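PDB 6B1Z: glutamate--tRNA ligase from Elizabethkingia anophelis, which catalyses the ATP-dependent joining of glutamate to its cognate tRNA, as a class I aminoacyl-tRNA synthetase. Local coordinates for residues Phe46-Glu51 and Met75-Ser80; Val12-Ala17 and Leu33-Phe38; Gly85-Tyr90 and His219-Thr224; Gly22-Gly27 and Glu64-Ala69. All coordinates share one frame; numbering follows the deposited sequence. Where two conformers were deposited one is given.

Contact 1 (Phe46-Glu51 and Met75-Ser80); sequences FILRIE and MVPDES
F46 and D78 hold each other at two points. The backbone N of F46 donates to D78 OD2 at 2.9 Å, meeting the lone pair that faces away from the other carboxylate oxygen, and D78 N returns a bond to F46 O at 2.8 Å. E79 N adds only a weak bond to F46 O. Further along, L48 N meets E79 O at 2.8 Å, almost straight at 174°, so that E79 bonds to the residues before and after I47 in the manner of a single parallel beta bridge. L48 O, by contrast, is buried with no polar partner in the model.

Side chains flank this backbone seam. The F46 ring, its CG anti to the backbone N (chi1 172°), turns its edge to M75 O, with CE2 3.5 Å from that oxygen. P77 CG packs 3.7 Å from L48 CB, while I47 and E79 run side by side, I47 CG1 lying 3.4 Å from E79 OE1. The carboxylates are fixed from beyond the contact: D78 by a salt bridge to K40, E79 by Y90 OH and a salt bridge to R13.

Strand 45-48 thus has strand 13-16 as its parallel sheet neighbour and the 75-80 loop as a further backbone partner; helix 26-41 packs on F46 and M75, and helix 62-73 on L48 and P77.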
# COMPACT_ATOMS: atom_id res chain seq x y z
N PHE A 46 -12.07 -5.55 -14.54
CA PHE A 46 -11.49 -4.63 -13.57
C PHE A 46 -11.22 -3.31 -14.29
O PHE A 46 -10.41 -3.26 -15.21
CB PHE A 46 -10.22 -5.25 -12.98
CG PHE A 46 -9.40 -4.34 -12.09
CD1 PHE A 46 -9.97 -3.69 -11.01
CD2 PHE A 46 -8.02 -4.21 -12.29
CE1 PHE A 46 -9.20 -2.87 -10.17
CE2 PHE A 46 -7.25 -3.40 -11.46
CZ PHE A 46 -7.84 -2.74 -10.40
N ILE A 47 -11.93 -2.26 -13.88
CA ILE A 47 -11.92 -0.95 -14.53
C ILE A 47 -11.15 0.02 -13.65
O ILE A 47 -11.31 0.02 -12.43
CB ILE A 47 -13.36 -0.44 -14.78
CG1 ILE A 47 -14.04 -1.18 -15.93
CG2 ILE A 47 -13.39 1.07 -15.06
CD1 ILE A 47 -14.50 -2.58 -15.65
N LEU A 48 -10.31 0.86 -14.26
CA LEU A 48 -9.71 2.00 -13.57
C LEU A 48 -10.37 3.27 -14.08
O LEU A 48 -10.32 3.56 -15.29
CB LEU A 48 -8.20 2.06 -13.81
CG LEU A 48 -7.51 3.31 -13.24
CD1 LEU A 48 -7.54 3.34 -11.71
CD2 LEU A 48 -6.05 3.34 -13.73
N ARG A 49 -11.02 4.01 -13.18
CA ARG A 49 -11.65 5.28 -13.52
C ARG A 49 -10.96 6.38 -12.71
O ARG A 49 -10.90 6.30 -11.47
CB ARG A 49 -13.15 5.25 -13.25
CG ARG A 49 -13.87 6.51 -13.74
CD ARG A 49 -15.39 6.39 -13.66
NE ARG A 49 -15.85 6.37 -12.26
CZ ARG A 49 -16.70 5.48 -11.76
NH1 ARG A 49 -17.21 4.52 -12.51
NH2 ARG A 49 -17.06 5.58 -10.49
N ILE A 50 -10.42 7.37 -13.40
CA ILE A 50 -9.68 8.44 -12.75
C ILE A 50 -10.66 9.52 -12.31
O ILE A 50 -11.43 10.07 -13.12
CB ILE A 50 -8.59 9.00 -13.68
CG1 ILE A 50 -7.56 7.91 -14.00
CG2 ILE A 50 -7.94 10.25 -13.06
CD1 ILE A 50 -6.86 7.32 -12.79
N GLU A 51 -10.65 9.82 -11.02
CA GLU A 51 -11.60 10.74 -10.42
C GLU A 51 -10.98 12.13 -10.35
O GLU A 51 -10.58 12.61 -9.29
CB GLU A 51 -11.99 10.24 -9.04
CG GLU A 51 -12.36 8.78 -9.05
CD GLU A 51 -13.80 8.58 -9.39
OE1 GLU A 51 -14.63 9.10 -8.61
OE2 GLU A 51 -14.11 7.95 -10.43
N MET A 75 -1.47 -6.05 -11.34
CA MET A 75 -2.93 -5.96 -11.41
C MET A 75 -3.32 -4.91 -12.45
O MET A 75 -3.79 -3.82 -12.10
CB MET A 75 -3.53 -5.60 -10.05
CG MET A 75 -3.05 -6.43 -8.90
SD MET A 75 -4.01 -6.05 -7.42
CE MET A 75 -3.52 -4.35 -7.06
N VAL A 76 -3.14 -5.24 -13.73
CA VAL A 76 -3.36 -4.29 -14.82
C VAL A 76 -4.85 -4.20 -15.12
O VAL A 76 -5.50 -5.23 -15.34
CB VAL A 76 -2.58 -4.71 -16.06
CG1 VAL A 76 -2.81 -3.71 -17.19
CG2 VAL A 76 -1.08 -4.84 -15.75
N PRO A 77 -5.42 -2.99 -15.17
CA PRO A 77 -6.85 -2.86 -15.48
C PRO A 77 -7.20 -3.36 -16.87
O PRO A 77 -6.42 -3.22 -17.83
CB PRO A 77 -7.09 -1.35 -15.36
CG PRO A 77 -5.98 -0.85 -14.48
CD PRO A 77 -4.80 -1.70 -14.82
N ASP A 78 -8.40 -3.91 -16.98
CA ASP A 78 -8.94 -4.31 -18.28
C ASP A 78 -9.42 -3.11 -19.09
O ASP A 78 -9.41 -3.15 -20.33
CB ASP A 78 -10.11 -5.28 -18.07
CG ASP A 78 -9.69 -6.55 -17.37
OD1 ASP A 78 -8.75 -7.22 -17.87
OD2 ASP A 78 -10.27 -6.88 -16.32
N GLU A 79 -9.87 -2.06 -18.41
CA GLU A 79 -10.35 -0.82 -19.00
C GLU A 79 -9.76 0.32 -18.19
O GLU A 79 -9.74 0.26 -16.97
CB GLU A 79 -11.89 -0.75 -18.98
CG GLU A 79 -12.54 -1.92 -19.73
CD GLU A 79 -14.04 -2.01 -19.56
OE1 GLU A 79 -14.71 -0.98 -19.28
OE2 GLU A 79 -14.56 -3.14 -19.73
N SER A 80 -9.22 1.34 -18.88
CA SER A 80 -8.50 2.43 -18.22
C SER A 80 -8.20 3.52 -19.25
O SER A 80 -8.37 3.29 -20.45
CB SER A 80 -7.20 1.92 -17.60
OG SER A 80 -6.30 1.53 -18.63

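Contact 2 (Val12-Ala17 and Leu33-Phe38); sequences VRVRFA and LYDYLF. With FMT (formic acid), chain C.
D35, an acid on the strand-facing side of its helix, points its carboxylate at a backbone carbonyl: D35 OD2 lies 3.5 Å from R15 O, both acceptors, and no hydrogen bond joins them. F16 flanks the same oxygen, its CA and CB packing near OD2 and its side chain crossing the acid at about a right angle. The other oxygen reaches the strand through water. R15 N donates to this water at 3.1 Å, and the water donates to D35 OD1 at 2.9 Å, although it has further acceptors nearby and its protons may be shared.

Strand 13-16 and helix 33-38 run nearly antiparallel, at 160°, with their axes 8.1 Å apart. This is the first half of a beta-alpha-beta crossover, completed by the parallel strand 45-48, in the Rossmann-type catalytic domain of class I synthetases.

V14 CG2, set between the backbone N and the carbonyl carbon (CG1 at chi1 -61°), lies 3.3 Å from D35 O. Toward the start of the strand the contact becomes apolar: V14 CG1 meets the edge of the F38 ring, and V12 lies across F38, its CG1 3.5 Å from F38 CE2.

R15 turns from the helix, its guanidinium gripping edge-on a formic acid probably from the crystallisation liquor: NH1 and NH2 reach O1 and O2, each at 2.9 Å. D218 braces R15 NE through a salt bridge. R228 also bonds the formic acid, and two arginines on one carboxylate-like group suggest an anion-binding pocket, possibly for a substrate carboxylate.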
# COMPACT_ATOMS: atom_id res chain seq x y z
N VAL A 12 -19.54 -9.83 -13.84
CA VAL A 12 -19.09 -8.95 -12.77
C VAL A 12 -18.23 -7.84 -13.36
O VAL A 12 -17.34 -8.08 -14.19
CB VAL A 12 -18.33 -9.76 -11.71
CG1 VAL A 12 -17.53 -8.86 -10.80
CG2 VAL A 12 -19.32 -10.62 -10.92
N ARG A 13 -18.49 -6.60 -12.93
CA ARG A 13 -17.66 -5.46 -13.32
C ARG A 13 -17.42 -4.60 -12.08
O ARG A 13 -18.38 -4.15 -11.44
CB ARG A 13 -18.35 -4.64 -14.42
CG ARG A 13 -18.45 -5.40 -15.75
CD ARG A 13 -19.21 -4.65 -16.81
NE ARG A 13 -18.69 -3.31 -17.06
CZ ARG A 13 -17.58 -3.03 -17.75
NH1 ARG A 13 -16.82 -3.99 -18.27
NH2 ARG A 13 -17.22 -1.76 -17.90
N VAL A 14 -16.15 -4.41 -11.73
CA VAL A 14 -15.74 -3.62 -10.58
C VAL A 14 -14.86 -2.48 -11.07
O VAL A 14 -14.28 -2.55 -12.16
CB VAL A 14 -14.99 -4.46 -9.52
CG1 VAL A 14 -15.89 -5.58 -9.00
CG2 VAL A 14 -13.69 -5.03 -10.12
N ARG A 15 -14.72 -1.44 -10.26
CA ARG A 15 -13.83 -0.35 -10.64
C ARG A 15 -13.06 0.19 -9.45
O ARG A 15 -13.59 0.35 -8.35
CB ARG A 15 -14.59 0.80 -11.34
CG ARG A 15 -15.32 1.80 -10.42
CD ARG A 15 -16.40 1.16 -9.55
NE ARG A 15 -17.22 2.18 -8.89
CZ ARG A 15 -16.91 2.79 -7.75
NH1 ARG A 15 -15.80 2.47 -7.09
NH2 ARG A 15 -17.74 3.71 -7.25
N PHE A 16 -11.78 0.46 -9.69
CA PHE A 16 -10.94 1.20 -8.77
C PHE A 16 -11.03 2.66 -9.20
O PHE A 16 -10.76 2.97 -10.37
CB PHE A 16 -9.51 0.66 -8.83
CG PHE A 16 -8.57 1.28 -7.84
CD1 PHE A 16 -8.92 1.38 -6.50
CD2 PHE A 16 -7.31 1.72 -8.24
CE1 PHE A 16 -8.05 1.94 -5.59
CE2 PHE A 16 -6.43 2.28 -7.32
CZ PHE A 16 -6.80 2.39 -5.99
N ALA A 17 -11.44 3.53 -8.28
CA ALA A 17 -11.73 4.93 -8.59
C ALA A 17 -10.91 5.83 -7.68
O ALA A 17 -11.46 6.52 -6.82
CB ALA A 17 -13.22 5.21 -8.46
N LEU A 33 -6.68 -4.30 -4.83
CA LEU A 33 -6.45 -5.74 -4.83
C LEU A 33 -7.75 -6.51 -4.72
O LEU A 33 -7.97 -7.48 -5.46
CB LEU A 33 -5.50 -6.11 -3.68
CG LEU A 33 -5.31 -7.62 -3.48
CD1 LEU A 33 -4.60 -8.28 -4.66
CD2 LEU A 33 -4.56 -7.87 -2.20
N TYR A 34 -8.62 -6.11 -3.79
CA TYR A 34 -9.88 -6.84 -3.64
C TYR A 34 -10.77 -6.68 -4.87
O TYR A 34 -11.47 -7.63 -5.25
CB TYR A 34 -10.59 -6.42 -2.35
CG TYR A 34 -9.94 -6.89 -1.05
CD1 TYR A 34 -8.84 -7.75 -1.03
CD2 TYR A 34 -10.44 -6.47 0.18
CE1 TYR A 34 -8.26 -8.16 0.17
CE2 TYR A 34 -9.87 -6.89 1.38
CZ TYR A 34 -8.78 -7.73 1.37
OH TYR A 34 -8.25 -8.12 2.57
N ASP A 35 -10.76 -5.50 -5.52
CA ASP A 35 -11.39 -5.35 -6.83
C ASP A 35 -10.87 -6.39 -7.82
O ASP A 35 -11.65 -7.06 -8.51
CB ASP A 35 -11.10 -3.96 -7.41
CG ASP A 35 -11.96 -2.88 -6.85
OD1 ASP A 35 -13.18 -3.11 -6.63
OD2 ASP A 35 -11.42 -1.76 -6.66
N TYR A 36 -9.55 -6.46 -7.95
CA TYR A 36 -8.92 -7.35 -8.92
C TYR A 36 -9.23 -8.81 -8.62
O TYR A 36 -9.66 -9.56 -9.51
CB TYR A 36 -7.41 -7.10 -8.89
CG TYR A 36 -6.61 -7.87 -9.93
CD1 TYR A 36 -6.66 -7.52 -11.27
CD2 TYR A 36 -5.79 -8.93 -9.55
CE1 TYR A 36 -5.92 -8.21 -12.21
CE2 TYR A 36 -5.05 -9.62 -10.48
CZ TYR A 36 -5.12 -9.27 -11.82
OH TYR A 36 -4.39 -9.97 -12.75
N LEU A 37 -9.06 -9.21 -7.36
CA LEU A 37 -9.32 -10.59 -6.98
C LEU A 37 -10.78 -10.95 -7.21
O LEU A 37 -11.08 -12.05 -7.70
CB LEU A 37 -8.94 -10.82 -5.51
CG LEU A 37 -7.45 -10.68 -5.16
CD1 LEU A 37 -7.23 -10.90 -3.66
CD2 LEU A 37 -6.62 -11.67 -5.97
N PHE A 38 -11.70 -10.05 -6.86
CA PHE A 38 -13.12 -10.34 -7.05
C PHE A 38 -13.46 -10.46 -8.53
O PHE A 38 -14.17 -11.39 -8.93
CB PHE A 38 -13.98 -9.25 -6.39
CG PHE A 38 -15.45 -9.55 -6.40
CD1 PHE A 38 -16.01 -10.45 -5.52
CD2 PHE A 38 -16.29 -8.90 -7.30
CE1 PHE A 38 -17.36 -10.72 -5.54
CE2 PHE A 38 -17.65 -9.17 -7.32
CZ PHE A 38 -18.18 -10.07 -6.44
C FMT C . -16.17 5.16 -4.58
O1 FMT C . -15.44 4.18 -4.77
O2 FMT C . -17.39 5.17 -4.79
O HOH W 1 -15.67 -1.79 -7.35

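Contact 3 (Gly85-Tyr90 and His219-Thr224); sequences GPYAPY and HEMKIT
Y87 and M221 bury most of the surface here. The Y87 ring lies flat against the backbone where helix 210-220 ends: M221 CA sits over one face, 4.2 Å from the ring centroid and 19° off the normal, a CH-pi contact. P86 CB lies over the opposite face, toward the rim, so that each face has a neighbour. E220 O approaches the ring obliquely, 3.4 Å from Y87 CD1.

M221 then reaches past Y87 toward Y90. Its CG touches Y87 CB at 3.8 Å, and because the chain stays extended beyond CG (chi2 -176°), the thioether arrives beside the Y90 ring. There CE packs 3.7 Å from Y90 CD1, while SD lies 5.1 Å from the Y90 centroid in an oblique Met-aromatic contact.

The helix stops in a Schellman motif, in which K222, with positive phi, is the C-prime residue: K222 N bonds back to H219 O at 3.1 Å and I223 N to D218 O. That reversal lets the lysine's aliphatic chain pass the phenol end of Y87 crosswise, with K222 CD 3.4 Å from Y87 OH. On the other side, G85 to A88 form a type I beta turn, and the peptide bond before P89 is cis.

Y90 OH, which has E79 as its second partner, holds the loop in shape by accepting from Y87 N at 2.9 Å. R95 NH1 binds both Y87 O and P89 O, while R13 NE bonds M221 O, linking the helix end to strand 13-16.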
# COMPACT_ATOMS: atom_id res chain seq x y z
N GLY A 85 -11.30 1.23 -23.66
CA GLY A 85 -12.39 0.35 -23.29
C GLY A 85 -13.71 0.84 -23.84
O GLY A 85 -13.81 1.95 -24.37
N PRO A 86 -14.76 0.03 -23.68
CA PRO A 86 -16.05 0.33 -24.32
C PRO A 86 -16.80 1.52 -23.73
O PRO A 86 -17.76 1.99 -24.37
CB PRO A 86 -16.84 -0.97 -24.14
CG PRO A 86 -16.24 -1.60 -22.91
CD PRO A 86 -14.77 -1.26 -22.96
N TYR A 87 -16.43 2.00 -22.55
CA TYR A 87 -17.14 3.09 -21.89
C TYR A 87 -16.25 4.31 -21.68
O TYR A 87 -16.48 5.11 -20.78
CB TYR A 87 -17.74 2.62 -20.56
CG TYR A 87 -18.67 1.45 -20.76
CD1 TYR A 87 -19.91 1.63 -21.37
CD2 TYR A 87 -18.29 0.17 -20.40
CE1 TYR A 87 -20.75 0.56 -21.59
CE2 TYR A 87 -19.13 -0.91 -20.62
CZ TYR A 87 -20.36 -0.70 -21.21
OH TYR A 87 -21.21 -1.75 -21.43
N ALA A 88 -15.24 4.47 -22.53
CA ALA A 88 -14.39 5.64 -22.46
C ALA A 88 -15.23 6.91 -22.67
O ALA A 88 -16.25 6.87 -23.37
CB ALA A 88 -13.29 5.54 -23.51
N PRO A 89 -14.79 8.06 -22.12
CA PRO A 89 -13.54 8.29 -21.38
C PRO A 89 -13.53 7.71 -19.98
O PRO A 89 -14.53 7.75 -19.26
CB PRO A 89 -13.45 9.82 -21.31
CG PRO A 89 -14.38 10.33 -22.37
CD PRO A 89 -15.50 9.32 -22.40
N TYR A 90 -12.37 7.20 -19.58
CA TYR A 90 -12.19 6.71 -18.22
C TYR A 90 -11.59 7.75 -17.29
O TYR A 90 -11.19 7.41 -16.17
CB TYR A 90 -11.35 5.42 -18.23
CG TYR A 90 -12.12 4.28 -18.86
CD1 TYR A 90 -13.03 3.54 -18.12
CD2 TYR A 90 -11.96 3.98 -20.23
CE1 TYR A 90 -13.77 2.52 -18.71
CE2 TYR A 90 -12.70 2.96 -20.82
CZ TYR A 90 -13.59 2.23 -20.05
OH TYR A 90 -14.33 1.23 -20.63
N HIS A 219 -23.40 3.58 -13.23
CA HIS A 219 -24.50 3.17 -14.09
C HIS A 219 -24.05 3.01 -15.53
O HIS A 219 -24.27 1.96 -16.15
CB HIS A 219 -25.64 4.20 -13.98
CG HIS A 219 -26.81 3.89 -14.86
ND1 HIS A 219 -27.71 2.88 -14.58
CD2 HIS A 219 -27.23 4.46 -16.01
CE1 HIS A 219 -28.63 2.85 -15.52
NE2 HIS A 219 -28.36 3.79 -16.40
N GLU A 220 -23.41 4.05 -16.09
CA GLU A 220 -23.01 4.02 -17.50
C GLU A 220 -22.02 2.91 -17.79
O GLU A 220 -22.06 2.30 -18.87
CB GLU A 220 -22.42 5.37 -17.92
CG GLU A 220 -23.44 6.51 -17.94
CD GLU A 220 -24.59 6.27 -18.89
OE1 GLU A 220 -24.42 6.50 -20.10
OE2 GLU A 220 -25.67 5.85 -18.42
N MET A 221 -21.10 2.64 -16.86
CA MET A 221 -20.07 1.62 -17.08
C MET A 221 -20.53 0.24 -16.63
O MET A 221 -19.72 -0.70 -16.64
CB MET A 221 -18.78 2.01 -16.35
CG MET A 221 -18.19 3.33 -16.84
SD MET A 221 -16.62 3.72 -16.06
CE MET A 221 -16.16 5.17 -17.04
N LYS A 222 -21.81 0.10 -16.27
CA LYS A 222 -22.42 -1.19 -15.96
C LYS A 222 -21.68 -1.89 -14.82
O LYS A 222 -21.47 -3.11 -14.84
CB LYS A 222 -22.53 -2.08 -17.21
CG LYS A 222 -23.35 -1.40 -18.33
CD LYS A 222 -23.86 -2.38 -19.36
CE LYS A 222 -24.52 -1.66 -20.53
NZ LYS A 222 -25.65 -0.79 -20.11
N ILE A 223 -21.28 -1.11 -13.82
CA ILE A 223 -20.64 -1.65 -12.63
C ILE A 223 -21.65 -2.46 -11.83
O ILE A 223 -22.79 -2.03 -11.61
CB ILE A 223 -20.06 -0.50 -11.78
CG1 ILE A 223 -18.99 0.26 -12.58
CG2 ILE A 223 -19.49 -1.03 -10.45
CD1 ILE A 223 -17.85 -0.62 -13.10
N THR A 224 -21.23 -3.65 -11.39
CA THR A 224 -22.10 -4.52 -10.60
C THR A 224 -21.81 -4.50 -9.11
O THR A 224 -22.72 -4.73 -8.30
CB THR A 224 -22.00 -5.97 -11.10
OG1 THR A 224 -20.66 -6.45 -10.93
CG2 THR A 224 -22.39 -6.07 -12.58

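Contact 4 (Gly22-Gly27 and Glu64-Ala69); sequences GPLHLG and EYIMEA
P23 presses on the Y65 ring, and this is the tight end of the contact. P23 CB stands over one face, 4.0 Å from the ring centroid and 25° off its normal, displaced toward the phenolic rim so that it comes 3.6 Å from Y65 CZ. The next peptide follows obliquely, L24 N lying 3.5 Å from Y65 CE1. Y65 extends toward the loop with CG anti to the backbone N (chi1 -175°), and its hydroxyl is hydrogen-bonded to L283 O, which fixes the far end of the ring.

Around L24 the touching is looser, though well buried. Its CD2 meets I66 CG1 at 4.1 Å, one side chain laid crosswise on the other, and CD1 rests 4.2 Å from A69 CB. No hydrogen bond joins the segments. The solvent side belongs to E64, E68 and H25, whose side chains take no part; E68 is salt-bridged to R298, and H25 meets the ring of F281 edge-to-face.

H25 occupies the N-cap position of helix 26-41. With L26 and G27 it opens the HIGH-type signature of class I synthetases, so the contact seats the approach to that motif against helix 62-73.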
# COMPACT_ATOMS: atom_id res chain seq x y z
N GLY A 22 -2.40 12.64 -5.24
CA GLY A 22 -1.32 12.16 -4.42
C GLY A 22 -1.12 10.67 -4.59
O GLY A 22 -1.73 10.04 -5.46
N PRO A 23 -0.28 10.06 -3.75
CA PRO A 23 0.02 8.64 -3.91
C PRO A 23 -1.06 7.75 -3.31
O PRO A 23 -1.85 8.15 -2.47
CB PRO A 23 1.33 8.48 -3.14
CG PRO A 23 1.20 9.49 -2.03
CD PRO A 23 0.47 10.67 -2.64
N LEU A 24 -1.04 6.49 -3.76
CA LEU A 24 -1.85 5.46 -3.13
C LEU A 24 -1.35 5.16 -1.72
O LEU A 24 -0.14 5.02 -1.50
CB LEU A 24 -1.81 4.18 -3.96
CG LEU A 24 -2.45 4.21 -5.34
CD1 LEU A 24 -2.32 2.84 -5.97
CD2 LEU A 24 -3.91 4.65 -5.25
N HIS A 25 -2.27 5.09 -0.77
CA HIS A 25 -1.99 4.59 0.56
C HIS A 25 -2.26 3.09 0.61
O HIS A 25 -2.79 2.51 -0.33
CB HIS A 25 -2.83 5.34 1.61
CG HIS A 25 -2.48 6.78 1.76
ND1 HIS A 25 -1.91 7.30 2.91
CD2 HIS A 25 -2.62 7.83 0.92
CE1 HIS A 25 -1.71 8.59 2.76
NE2 HIS A 25 -2.14 8.95 1.57
N LEU A 26 -1.89 2.47 1.73
CA LEU A 26 -2.10 1.03 1.88
C LEU A 26 -3.57 0.66 1.74
O LEU A 26 -3.91 -0.36 1.12
CB LEU A 26 -1.56 0.56 3.23
CG LEU A 26 -0.98 -0.84 3.31
CD1 LEU A 26 0.18 -1.00 2.33
CD2 LEU A 26 -0.51 -1.09 4.73
N GLY A 27 -4.47 1.47 2.31
CA GLY A 27 -5.89 1.20 2.13
C GLY A 27 -6.31 1.19 0.67
O GLY A 27 -7.13 0.37 0.26
N GLU A 64 -0.12 8.54 -13.44
CA GLU A 64 1.06 7.73 -13.76
C GLU A 64 1.51 6.92 -12.56
O GLU A 64 1.83 5.74 -12.68
CB GLU A 64 2.19 8.64 -14.26
CG GLU A 64 1.91 9.33 -15.60
CD GLU A 64 1.18 10.67 -15.45
OE1 GLU A 64 0.39 10.85 -14.50
OE2 GLU A 64 1.41 11.55 -16.31
N TYR A 65 1.51 7.54 -11.37
CA TYR A 65 1.84 6.80 -10.15
C TYR A 65 0.94 5.59 -9.96
O TYR A 65 1.40 4.49 -9.63
CB TYR A 65 1.75 7.75 -8.94
CG TYR A 65 2.18 7.13 -7.63
CD1 TYR A 65 1.35 6.25 -6.94
CD2 TYR A 65 3.41 7.46 -7.07
CE1 TYR A 65 1.75 5.67 -5.75
CE2 TYR A 65 3.82 6.89 -5.88
CZ TYR A 65 2.98 6.01 -5.23
OH TYR A 65 3.38 5.45 -4.03
N ILE A 66 -0.38 5.78 -10.10
CA ILE A 66 -1.33 4.70 -9.92
C ILE A 66 -1.04 3.56 -10.89
O ILE A 66 -0.97 2.39 -10.50
CB ILE A 66 -2.76 5.22 -10.09
CG1 ILE A 66 -3.11 6.16 -8.94
CG2 ILE A 66 -3.74 4.04 -10.18
CD1 ILE A 66 -4.25 7.14 -9.30
N MET A 67 -0.86 3.89 -12.18
CA MET A 67 -0.59 2.85 -13.17
C MET A 67 0.72 2.13 -12.86
O MET A 67 0.79 0.90 -12.94
CB MET A 67 -0.57 3.45 -14.58
CG MET A 67 -1.95 3.78 -15.13
SD MET A 67 -3.04 2.34 -15.20
CE MET A 67 -2.17 1.29 -16.37
N GLU A 68 1.77 2.88 -12.48
CA GLU A 68 3.05 2.25 -12.17
C GLU A 68 2.93 1.33 -10.96
O GLU A 68 3.53 0.24 -10.94
CB GLU A 68 4.13 3.32 -11.93
CG GLU A 68 5.53 2.74 -11.74
CD GLU A 68 6.60 3.82 -11.61
OE1 GLU A 68 6.33 5.00 -11.94
OE2 GLU A 68 7.73 3.49 -11.19
N ALA A 69 2.14 1.72 -9.96
CA ALA A 69 1.99 0.87 -8.78
C ALA A 69 1.21 -0.39 -9.10
O ALA A 69 1.58 -1.49 -8.66
CB ALA A 69 1.32 1.65 -7.66

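Overall arrangement
From the N terminus, strand 13-16 leads through a loop and the HIGH-type signature at the start of helix 26-41, and contact 2 closes this first excursion across 15 intervening residues. Contact 4 crosses it, taking its first segment from inside that excursion and its second from helix 62-73; F16 touches L24 between them. Contact 1 follows contact 2 in series but crosses contact 4, closing the passage from strand 45-48 through helix 62-73 to the 75-80 loop. Contact 3 comes last and spans 128 residues, tying the following loop to the end of helix 210-220. R13 joins contacts 1, 2 and 3, whereas contacts 3 and 4 stay about 9 Å apart at their nearest atoms.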